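Local coordinates for protein aldo-keto reductase family 1 member C1 (Caenorhabditis elegans, PDB 1QWK) that probably reduces aldehydes, sugars in their open-chain form among them, to alcohols with NADPH, as other aldo-keto reductases do, at residues Glu86-Pro89 against Gly90-Glu93; Glu132-Trp135 against Arg136-Ala140; Gln175-His179 against Leu180-Gln184; Asp189-Lys193 against His194-Val198. All coordinates share one frame; numbering follows the deposited sequence.

Interaction 1: residues Glu86-Pro89 against Gly90-Glu93; sequences ELAP and GKLE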
loop_
_atom_site.group_PDB
_atom_site.type_symbol
_atom_site.label_atom_id
_atom_site.label_comp_id
_atom_site.label_asym_id
_atom_site.label_seq_id
_atom_site.Cartn_x
_atom_site.Cartn_y
_atom_site.Cartn_z
ATOM N N GLU A 86 -0.558 -18.763 1.305
ATOM C CA GLU A 86 0.313 -18.854 0.145
ATOM C C GLU A 86 1.781 -18.699 0.546
ATOM O O GLU A 86 2.684 -18.969 -0.245
ATOM C CB GLU A 86 -0.103 -17.799 -0.887
ATOM C CG GLU A 86 -1.576 -17.939 -1.273
ATOM C CD GLU A 86 -2.073 -16.865 -2.230
ATOM O OE1 GLU A 86 -1.922 -15.663 -1.926
ATOM O OE2 GLU A 86 -2.635 -17.237 -3.283
ATOM N N LEU A 87 2.018 -18.281 1.787
ATOM C CA LEU A 87 3.380 -18.094 2.295
ATOM C C LEU A 87 4.001 -19.409 2.750
ATOM O O LEU A 87 5.217 -19.499 2.923
ATOM C CB LEU A 87 3.365 -17.129 3.480
ATOM C CG LEU A 87 2.811 -15.732 3.212
ATOM C CD1 LEU A 87 2.752 -14.950 4.523
ATOM C CD2 LEU A 87 3.683 -15.020 2.193
ATOM N N ALA A 88 3.157 -20.415 2.958
ATOM C CA ALA A 88 3.607 -21.732 3.402
ATOM C C ALA A 88 4.591 -22.368 2.424
ATOM O O ALA A 88 4.574 -22.078 1.229
ATOM C CB ALA A 88 2.405 -22.648 3.595
ATOM N N PRO A 89 5.459 -23.259 2.928
ATOM C CA PRO A 89 6.454 -23.938 2.095
ATOM C C PRO A 89 5.895 -24.497 0.789
ATOM O O PRO A 89 4.915 -25.247 0.787
ATOM C CB PRO A 89 6.981 -25.032 3.020
ATOM C CG PRO A 89 6.915 -24.366 4.367
ATOM C CD PRO A 89 5.554 -23.712 4.329
ATOM N N GLY A 90 6.522 -24.104 -0.316
ATOM C CA GLY A 90 6.120 -24.565 -1.637
ATOM C C GLY A 90 4.781 -24.093 -2.166
ATOM O O GLY A 90 4.320 -24.596 -3.191
ATOM N N LYS A 91 4.162 -23.123 -1.500
ATOM C CA LYS A 91 2.854 -22.635 -1.932
ATOM C C LYS A 91 2.862 -21.288 -2.656
ATOM O O LYS A 91 1.865 -20.918 -3.279
ATOM C CB LYS A 91 1.910 -22.531 -0.726
ATOM C CG LYS A 91 1.738 -23.823 0.064
ATOM C CD LYS A 91 1.118 -24.929 -0.772
ATOM C CE LYS A 91 0.902 -26.186 0.065
ATOM N NZ LYS A 91 0.341 -27.311 -0.735
ATOM N N LEU A 92 3.976 -20.563 -2.599
ATOM C CA LEU A 92 4.038 -19.244 -3.222
ATOM C C LEU A 92 3.877 -19.200 -4.740
ATOM O O LEU A 92 3.071 -18.423 -5.257
ATOM C CB LEU A 92 5.338 -18.536 -2.842
ATOM C CG LEU A 92 5.324 -17.030 -3.147
ATOM C CD1 LEU A 92 4.290 -16.338 -2.253
ATOM C CD2 LEU A 92 6.701 -16.448 -2.912
ATOM N N GLU A 93 4.638 -20.018 -5.458
ATOM C CA GLU A 93 4.551 -20.000 -6.911
ATOM C C GLU A 93 3.129 -20.265 -7.388
ATOM O O GLU A 93 2.624 -19.577 -8.278
ATOM C CB GLU A 93 5.505 -21.023 -7.524
ATOM C CG GLU A 93 5.687 -20.829 -9.018
ATOM C CD GLU A 93 6.579 -21.874 -9.647
ATOM O OE1 GLU A 93 7.704 -22.085 -9.143
ATOM O OE2 GLU A 93 6.151 -22.479 -10.652
#

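Interaction 2: residues Glu132-Trp135 against Arg136-Ala140; sequences EDVW and RQFDA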
loop_
_atom_site.group_PDB
_atom_site.type_symbol
_atom_site.label_atom_id
_atom_site.label_comp_id
_atom_site.label_asym_id
_atom_site.label_seq_id
_atom_site.Cartn_x
_atom_site.Cartn_y
_atom_site.Cartn_z
ATOM N N GLU A 132 12.753 -16.443 6.823
ATOM C CA GLU A 132 13.851 -16.784 5.928
ATOM C C GLU A 132 13.356 -17.763 4.864
ATOM O O GLU A 132 13.702 -17.638 3.690
ATOM C CB GLU A 132 15.027 -17.398 6.698
ATOM C CG GLU A 132 15.791 -16.396 7.554
ATOM C CD GLU A 132 15.325 -16.372 8.993
ATOM O OE1 GLU A 132 14.195 -16.842 9.266
ATOM O OE2 GLU A 132 16.088 -15.874 9.851
ATOM N N ASP A 133 12.540 -18.729 5.275
ATOM C CA ASP A 133 12.005 -19.710 4.337
ATOM C C ASP A 133 10.997 -19.065 3.398
ATOM O O ASP A 133 10.902 -19.428 2.220
ATOM C CB ASP A 133 11.357 -20.878 5.088
ATOM C CG ASP A 133 12.378 -21.752 5.795
ATOM O OD1 ASP A 133 13.565 -21.732 5.393
ATOM O OD2 ASP A 133 11.996 -22.475 6.739
ATOM N N VAL A 134 10.246 -18.103 3.925
ATOM C CA VAL A 134 9.256 -17.386 3.129
ATOM C C VAL A 134 9.985 -16.581 2.062
ATOM O O VAL A 134 9.628 -16.617 0.879
ATOM C CB VAL A 134 8.423 -16.410 4.000
ATOM C CG1 VAL A 134 7.494 -15.573 3.114
ATOM C CG2 VAL A 134 7.607 -17.187 5.014
ATOM N N TRP A 135 11.023 -15.857 2.468
ATOM C CA TRP A 135 11.750 -15.051 1.498
ATOM C C TRP A 135 12.416 -15.874 0.390
ATOM O O TRP A 135 12.507 -15.418 -0.752
ATOM C CB TRP A 135 12.796 -14.176 2.187
ATOM C CG TRP A 135 13.333 -13.148 1.259
ATOM C CD1 TRP A 135 14.610 -13.040 0.804
ATOM C CD2 TRP A 135 12.577 -12.130 0.592
ATOM N NE1 TRP A 135 14.701 -12.021 -0.115
ATOM C CE2 TRP A 135 13.467 -11.444 -0.264
ATOM C CE3 TRP A 135 11.229 -11.734 0.630
ATOM C CZ2 TRP A 135 13.057 -10.380 -1.076
ATOM C CZ3 TRP A 135 10.820 -10.675 -0.180
ATOM C CH2 TRP A 135 11.733 -10.014 -1.021
ATOM N N ARG A 136 12.884 -17.077 0.709
ATOM C CA ARG A 136 13.512 -17.899 -0.318
ATOM C C ARG A 136 12.532 -18.160 -1.465
ATOM O O ARG A 136 12.938 -18.250 -2.625
ATOM C CB ARG A 136 14.011 -19.227 0.270
ATOM C CG ARG A 136 15.022 -19.067 1.400
ATOM C CD ARG A 136 15.701 -20.391 1.728
ATOM N NE ARG A 136 16.718 -20.710 0.735
ATOM C CZ ARG A 136 17.983 -20.304 0.801
ATOM N NH1 ARG A 136 18.400 -19.572 1.826
ATOM N NH2 ARG A 136 18.823 -20.599 -0.178
ATOM N N GLN A 137 11.241 -18.272 -1.158
ATOM C CA GLN A 137 10.262 -18.499 -2.220
ATOM C C GLN A 137 10.097 -17.253 -3.091
ATOM O O GLN A 137 9.853 -17.352 -4.296
ATOM C CB GLN A 137 8.902 -18.904 -1.642
ATOM C CG GLN A 137 8.901 -20.233 -0.902
ATOM C CD GLN A 137 7.501 -20.738 -0.638
ATOM O OE1 GLN A 137 6.813 -21.194 -1.553
ATOM N NE2 GLN A 137 7.061 -20.636 0.610
ATOM N N PHE A 138 10.229 -16.079 -2.481
ATOM C CA PHE A 138 10.109 -14.834 -3.230
ATOM C C PHE A 138 11.311 -14.676 -4.149
ATOM O O PHE A 138 11.187 -14.215 -5.287
ATOM C CB PHE A 138 9.972 -13.646 -2.265
ATOM C CG PHE A 138 8.559 -13.429 -1.794
ATOM C CD1 PHE A 138 7.687 -12.626 -2.528
ATOM C CD2 PHE A 138 8.063 -14.122 -0.687
ATOM C CE1 PHE A 138 6.346 -12.518 -2.176
ATOM C CE2 PHE A 138 6.721 -14.020 -0.330
ATOM C CZ PHE A 138 5.855 -13.218 -1.078
ATOM N N ASP A 139 12.476 -15.073 -3.651
ATOM C CA ASP A 139 13.704 -15.012 -4.438
ATOM C C ASP A 139 13.496 -15.866 -5.691
ATOM O O ASP A 139 13.853 -15.460 -6.797
ATOM C CB ASP A 139 14.865 -15.568 -3.612
ATOM C CG ASP A 139 16.156 -15.694 -4.412
ATOM O OD1 ASP A 139 16.728 -14.657 -4.806
ATOM O OD2 ASP A 139 16.595 -16.840 -4.653
ATOM N N ALA A 140 12.897 -17.041 -5.507
ATOM C CA ALA A 140 12.644 -17.964 -6.608
ATOM C C ALA A 140 11.688 -17.427 -7.673
ATOM O O ALA A 140 11.965 -17.551 -8.865
ATOM C CB ALA A 140 12.118 -19.292 -6.063
#

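Interaction 3: residues Gln175-His179 against Leu180-Gln184; sequences QVELH and LYFPQ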
loop_
_atom_site.group_PDB
_atom_site.type_symbol
_atom_site.label_atom_id
_atom_site.label_comp_id
_atom_site.label_asym_id
_atom_site.label_seq_id
_atom_site.Cartn_x
_atom_site.Cartn_y
_atom_site.Cartn_z
ATOM N N GLN A 175 5.784 -2.346 2.398
ATOM C CA GLN A 175 4.521 -1.628 2.449
ATOM C C GLN A 175 3.969 -1.717 3.859
ATOM O O GLN A 175 3.694 -2.809 4.364
ATOM C CB GLN A 175 3.512 -2.218 1.459
ATOM C CG GLN A 175 2.212 -1.428 1.394
ATOM C CD GLN A 175 1.238 -1.947 0.351
ATOM O OE1 GLN A 175 1.590 -2.122 -0.823
ATOM N NE2 GLN A 175 0.001 -2.172 0.768
ATOM N N VAL A 176 3.811 -0.564 4.502
ATOM C CA VAL A 176 3.309 -0.528 5.870
ATOM C C VAL A 176 2.355 0.635 6.106
ATOM O O VAL A 176 2.236 1.543 5.282
ATOM C CB VAL A 176 4.472 -0.376 6.882
ATOM C CG1 VAL A 176 5.420 -1.563 6.787
ATOM C CG2 VAL A 176 5.224 0.929 6.623
ATOM N N GLU A 177 1.664 0.586 7.240
ATOM C CA GLU A 177 0.758 1.654 7.628
ATOM C C GLU A 177 1.655 2.853 7.906
ATOM O O GLU A 177 2.610 2.748 8.669
ATOM C CB GLU A 177 0.009 1.285 8.911
ATOM C CG GLU A 177 -0.939 2.380 9.385
ATOM C CD GLU A 177 -1.538 2.099 10.753
ATOM O OE1 GLU A 177 -1.521 0.927 11.186
ATOM O OE2 GLU A 177 -2.042 3.059 11.384
ATOM N N LEU A 178 1.360 3.987 7.281
ATOM C CA LEU A 178 2.160 5.180 7.499
ATOM C C LEU A 178 1.353 6.424 7.170
ATOM O O LEU A 178 0.863 6.592 6.056
ATOM C CB LEU A 178 3.439 5.145 6.647
ATOM C CG LEU A 178 4.523 6.188 6.964
ATOM C CD1 LEU A 178 5.866 5.698 6.439
ATOM C CD2 LEU A 178 4.162 7.546 6.362
ATOM N N HIS A 179 1.205 7.287 8.166
ATOM C CA HIS A 179 0.479 8.538 8.010
ATOM C C HIS A 179 0.957 9.481 9.104
ATOM O O HIS A 179 1.736 9.077 9.964
ATOM C CB HIS A 179 -1.045 8.324 8.075
ATOM C CG HIS A 179 -1.506 7.489 9.231
ATOM N ND1 HIS A 179 -1.373 6.118 9.258
ATOM C CD2 HIS A 179 -2.132 7.828 10.384
ATOM C CE1 HIS A 179 -1.903 5.647 10.374
ATOM N NE2 HIS A 179 -2.371 6.664 11.073
ATOM N N LEU A 180 0.518 10.733 9.066
ATOM C CA LEU A 180 0.970 11.711 10.052
ATOM C C LEU A 180 0.880 11.245 11.498
ATOM O O LEU A 180 1.815 11.448 12.277
ATOM C CB LEU A 180 0.201 13.022 9.901
ATOM C CG LEU A 180 0.674 14.151 10.829
ATOM C CD1 LEU A 180 2.155 14.437 10.593
ATOM C CD2 LEU A 180 -0.161 15.394 10.566
ATOM N N TYR A 181 -0.238 10.618 11.853
ATOM C CA TYR A 181 -0.430 10.142 13.216
ATOM C C TYR A 181 0.122 8.735 13.493
ATOM O O TYR A 181 -0.326 8.048 14.405
ATOM C CB TYR A 181 -1.913 10.256 13.596
ATOM C CG TYR A 181 -2.334 11.670 13.979
ATOM C CD1 TYR A 181 -1.475 12.759 13.779
ATOM C CD2 TYR A 181 -3.580 11.916 14.558
ATOM C CE1 TYR A 181 -1.850 14.053 14.151
ATOM C CE2 TYR A 181 -3.963 13.207 14.933
ATOM C CZ TYR A 181 -3.093 14.268 14.729
ATOM O OH TYR A 181 -3.455 15.539 15.112
ATOM N N PHE A 182 1.100 8.327 12.684
ATOM C CA PHE A 182 1.815 7.051 12.824
ATOM C C PHE A 182 2.936 7.132 11.786
ATOM O O PHE A 182 2.959 6.376 10.803
ATOM C CB PHE A 182 0.915 5.841 12.548
ATOM C CG PHE A 182 1.515 4.541 13.014
ATOM C CD1 PHE A 182 1.848 4.357 14.360
ATOM C CD2 PHE A 182 1.797 3.522 12.111
ATOM C CE1 PHE A 182 2.454 3.178 14.794
ATOM C CE2 PHE A 182 2.401 2.335 12.533
ATOM C CZ PHE A 182 2.735 2.159 13.879
ATOM N N PRO A 183 3.878 8.069 12.002
ATOM C CA PRO A 183 5.052 8.400 11.188
ATOM C C PRO A 183 6.021 7.299 10.790
ATOM O O PRO A 183 6.651 7.387 9.737
ATOM C CB PRO A 183 5.761 9.475 12.012
ATOM C CG PRO A 183 4.704 10.063 12.829
ATOM C CD PRO A 183 3.887 8.872 13.239
ATOM N N GLN A 184 6.168 6.287 11.639
ATOM C CA GLN A 184 7.091 5.193 11.359
ATOM C C GLN A 184 8.499 5.716 11.034
ATOM O O GLN A 184 9.123 5.287 10.061
ATOM C CB GLN A 184 6.557 4.358 10.190
ATOM C CG GLN A 184 5.236 3.653 10.496
ATOM C CD GLN A 184 5.406 2.169 10.762
ATOM O OE1 GLN A 184 6.278 1.753 11.530
ATOM N NE2 GLN A 184 4.560 1.359 10.138
#

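Interaction 4: residues Asp189-Lys193 against His194-Val198; sequences DFCKK and HNISV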
loop_
_atom_site.group_PDB
_atom_site.type_symbol
_atom_site.label_atom_id
_atom_site.label_comp_id
_atom_site.label_asym_id
_atom_site.label_seq_id
_atom_site.Cartn_x
_atom_site.Cartn_y
_atom_site.Cartn_z
ATOM N N ASP A 189 13.701 5.046 8.321
ATOM C CA ASP A 189 15.148 5.220 8.406
ATOM C C ASP A 189 15.857 3.892 8.158
ATOM O O ASP A 189 16.886 3.849 7.487
ATOM C CB ASP A 189 15.543 5.796 9.766
ATOM C CG ASP A 189 15.134 7.250 9.911
ATOM O OD1 ASP A 189 15.304 8.014 8.936
ATOM O OD2 ASP A 189 14.648 7.640 10.992
ATOM N N PHE A 190 15.295 2.812 8.692
ATOM C CA PHE A 190 15.866 1.483 8.506
ATOM C C PHE A 190 15.872 1.122 7.021
ATOM O O PHE A 190 16.881 0.663 6.488
ATOM C CB PHE A 190 15.048 0.448 9.274
ATOM C CG PHE A 190 15.424 -0.974 8.973
ATOM C CD1 PHE A 190 16.531 -1.562 9.575
ATOM C CD2 PHE A 190 14.674 -1.722 8.067
ATOM C CE1 PHE A 190 16.877 -2.882 9.295
ATOM C CE2 PHE A 190 15.010 -3.040 7.778
ATOM C CZ PHE A 190 16.118 -3.621 8.388
ATOM N N CYS A 191 14.738 1.325 6.360
ATOM C CA CYS A 191 14.618 1.007 4.938
ATOM C C CYS A 191 15.559 1.841 4.076
ATOM O O CYS A 191 16.150 1.331 3.124
ATOM C CB CYS A 191 13.170 1.198 4.474
ATOM S SG CYS A 191 12.017 -0.060 5.100
ATOM N N LYS A 192 15.698 3.121 4.406
ATOM C CA LYS A 192 16.586 3.993 3.650
ATOM C C LYS A 192 18.015 3.463 3.730
ATOM O O LYS A 192 18.739 3.451 2.733
ATOM C CB LYS A 192 16.528 5.422 4.196
ATOM C CG LYS A 192 15.244 6.164 3.865
ATOM C CD LYS A 192 15.199 7.524 4.553
ATOM C CE LYS A 192 13.984 8.340 4.122
ATOM N NZ LYS A 192 14.054 8.770 2.698
ATOM N N LYS A 193 18.410 3.010 4.914
ATOM C CA LYS A 193 19.752 2.483 5.119
ATOM C C LYS A 193 20.052 1.266 4.257
ATOM O O LYS A 193 21.190 1.072 3.829
ATOM C CB LYS A 193 19.967 2.114 6.589
ATOM C CG LYS A 193 20.133 3.301 7.520
ATOM C CD LYS A 193 20.582 2.836 8.897
ATOM C CE LYS A 193 20.871 4.002 9.830
ATOM N NZ LYS A 193 19.657 4.818 10.116
ATOM N N HIS A 194 19.032 0.449 4.002
ATOM C CA HIS A 194 19.199 -0.764 3.202
ATOM C C HIS A 194 18.644 -0.634 1.788
ATOM O O HIS A 194 18.388 -1.638 1.123
ATOM C CB HIS A 194 18.533 -1.946 3.912
ATOM C CG HIS A 194 19.113 -2.236 5.261
ATOM N ND1 HIS A 194 20.334 -2.855 5.429
ATOM C CD2 HIS A 194 18.662 -1.949 6.504
ATOM C CE1 HIS A 194 20.610 -2.934 6.719
ATOM N NE2 HIS A 194 19.613 -2.392 7.393
ATOM N N ASN A 195 18.463 0.601 1.330
ATOM C CA ASN A 195 17.950 0.866 -0.013
ATOM C C ASN A 195 16.648 0.130 -0.312
ATOM O O ASN A 195 16.473 -0.452 -1.387
ATOM C CB ASN A 195 18.997 0.500 -1.073
ATOM C CG ASN A 195 20.243 1.358 -0.984
ATOM O OD1 ASN A 195 20.177 2.583 -1.083
ATOM N ND2 ASN A 195 21.392 0.715 -0.803
ATOM N N ILE A 196 15.736 0.154 0.651
ATOM C CA ILE A 196 14.438 -0.493 0.487
ATOM C C ILE A 196 13.403 0.620 0.323
ATOM O O ILE A 196 13.316 1.513 1.165
ATOM C CB ILE A 196 14.069 -1.332 1.734
ATOM C CG1 ILE A 196 15.128 -2.420 1.966
ATOM C CG2 ILE A 196 12.689 -1.965 1.544
ATOM C CD1 ILE A 196 14.902 -3.230 3.234
ATOM N N SER A 197 12.627 0.580 -0.756
ATOM C CA SER A 197 11.616 1.603 -0.959
ATOM C C SER A 197 10.490 1.357 0.043
ATOM O O SER A 197 10.270 0.222 0.475
ATOM C CB SER A 197 11.074 1.572 -2.399
ATOM O OG SER A 197 10.344 0.386 -2.662
ATOM N N VAL A 198 9.808 2.427 0.439
ATOM C CA VAL A 198 8.713 2.321 1.391
ATOM C C VAL A 198 7.408 2.809 0.774
ATOM O O VAL A 198 7.365 3.873 0.155
ATOM C CB VAL A 198 8.982 3.170 2.669
ATOM C CG1 VAL A 198 7.804 3.040 3.645
ATOM C CG2 VAL A 198 10.276 2.726 3.327
HETATM O O HOH W 1 18.258 4.709 0.356
#

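Interaction 1: residues Glu86-Pro89 against Gly90-Glu93
Lys91 bends back over the turn that leads into helix 92-103, and its first two side-chain carbons carry the contact with Ala88. CG of Lys91 stands 3.8 Å from CB of Ala88, while CB of Lys91 lies 3.3 Å from the carbonyl O of Ala88. That same oxygen takes the backbone hydrogen bond that closes the turn, from Lys91 N at 3.0 Å, with an N-H...O angle of 152°. CG of Lys91 lies beside its own backbone N and opposite the carbonyl carbon (chi1 -56°), and a second bend (chi2 -62°) carries the aliphatic chain past Pro89 O, to which CG comes within 3.6 Å; the ammonium end then leads away from the turn. Gly90 sits at the corner with positive phi, where a beta carbon would run into Pro89 O. CB and CD1 of Leu92 each lie 3.7 Å from Glu86 O, so Leu92 meets the backbone of Glu86 and not the carboxylate. That carboxylate turns off to Trp83 N and Ser50 OG. The turn joins strand 77-82 to helix 92-103 of the TIM barrel, on the C-terminal side of the strand. Leu87 and Leu92 face inward together, both reaching Ala82 at the end of that strand and Phe138 of helix 131-143, with Leu87 also on Ala113 and Leu92 on Tyr111 of strand 110-113.

Interaction 2: residues Glu132-Trp135 against Arg136-Ala140
Trp135 sends CG opposite its backbone N (chi1 -168°), whereas Phe138 sets its own CG beside the N (chi1 -84°), and these two torsions lay CB of Phe138, not its ring, over the indole. CB of Phe138 sits 4.0 Å from the centroid of the six-membered ring of Trp135, a CH-pi contact displaced toward the rim of that face. The two ring planes are nearly parallel, 11° apart, but slid so far that they barely overlap. On its other flank Phe138 runs alongside Val134, CE2 to CG1 3.9 Å, and the edge of its ring meets Val134 O in plane, CD2 at 3.3 Å. Arg136 N bonds to Glu132 O and Asp139 N to Trp135 O, the latter at 2.9 Å, while Val134 O is shared by two weak bonds, from Gln137 N and Phe138 N. NE1 of Trp135 hydrogen-bonds to Thr169 O, and a leucine here would probably leave that oxygen without its donor and CB of Phe138 without the flat face it rests on. Helix 131-143 packs by this face against the barrel: Trp135 lies on Val150 and Val152 of strand 150-153, Phe138 on Val150 and Tyr111, and Val134 on Leu87.

Interaction 3: residues Gln175-His179 against Leu180-Gln184
Gln184 and Glu177 meet by a hydrogen bond from side chain to backbone: NE2 of Gln184 gives an N-H to Glu177 O at 2.8 Å, almost straight at 167°, in the carbonyl plane and in the plane of the amide. A bend at chi2 (-104°) turns the amide of Gln184 back to the strand end, where NE2 also lies 3.6 Å from CG2 of Val176. Backbone bonds close the tighter part of the loop: Phe182 N to His179 O at 2.9 Å and His179 N to Phe182 O at 3.3 Å. They make a type I beta turn from His179 to Phe182 with a single antiparallel bridge, in the beta-alpha connection of the TIM barrel between strand 173-177 and helix 185-193, whose N-cap position Gln184 holds. CB of Phe182 lies over one face of the His179 imidazole, 3.8 Å from its centroid, and the Phe182 ring turns its edge to Glu177 O, CD2 at 3.6 Å. An alanine at His179 would probably strip CB of Phe182 of this ring face and let the phenyl group shift. CD1 of Leu178 also lies 4.0 Å from CB of Gln184.

Interaction 4: residues Asp189-Lys193 against His194-Val198
A Schellman motif ends helix 185-193 here, with Asn195 at the C-prime position and in the positive-phi conformation that reverses the chain into strand 197-201. Its two bonds are both made: Ile196 N reaches Cys191 O at 2.8 Å and nearly straight (173°), and Asn195 N reaches Lys192 O at 3.2 Å. A water donates to Lys192 O and to Asn195 OD1, tying the side chain of the turn residue to the last turn of the helix. One residue earlier, His194 N still bonds to Phe190 O. The imidazole of His194 comes over one face of the Phe190 ring, CD2 leading and displaced toward the rim, with NE2 of His194 and CE1 of Phe190 3.4 Å apart; the planes meet obliquely at 55°. Phe190 has its CG opposite its backbone N (chi1 171°), which brings the ring under His194 and onto Ile160 of helix 157-164. On the barrel side Cys191 packs by its CB against CB of Ile196 at 3.8 Å and tightly against CG2 of Val198 at 3.5 Å, while SG of Cys191 lies 3.7 Å from that methyl. Exposed polar groups thus gather at the turn, where water takes part in the bonding, while Cys191 of the helix packs without charged groups against Ile196 of the loop and Val198 of strand 197-201.

Interactions 1 and 2 touch, their centres about 9 Å apart: the side-chain amide of Gln137 probably gives a hydrogen bond to Ala88 O and takes one from Leu92 N, and so would tie helix 131-143 to the turn before helix 92-103. Interactions 3 and 4 lie in a single beta-alpha-beta unit, at the start and the end of helix 185-193, with centres about 14 Å apart. The two pairs stand apart, interaction 1 about 28 Å from interaction 3 between centres. Glu86 lies about 7 Å, side chain to side chain, from Lys81, predicted to lower the pKa of the active-site Tyr52, and from His114, predicted to bind substrate, whereas interaction 4 is remote from these sites.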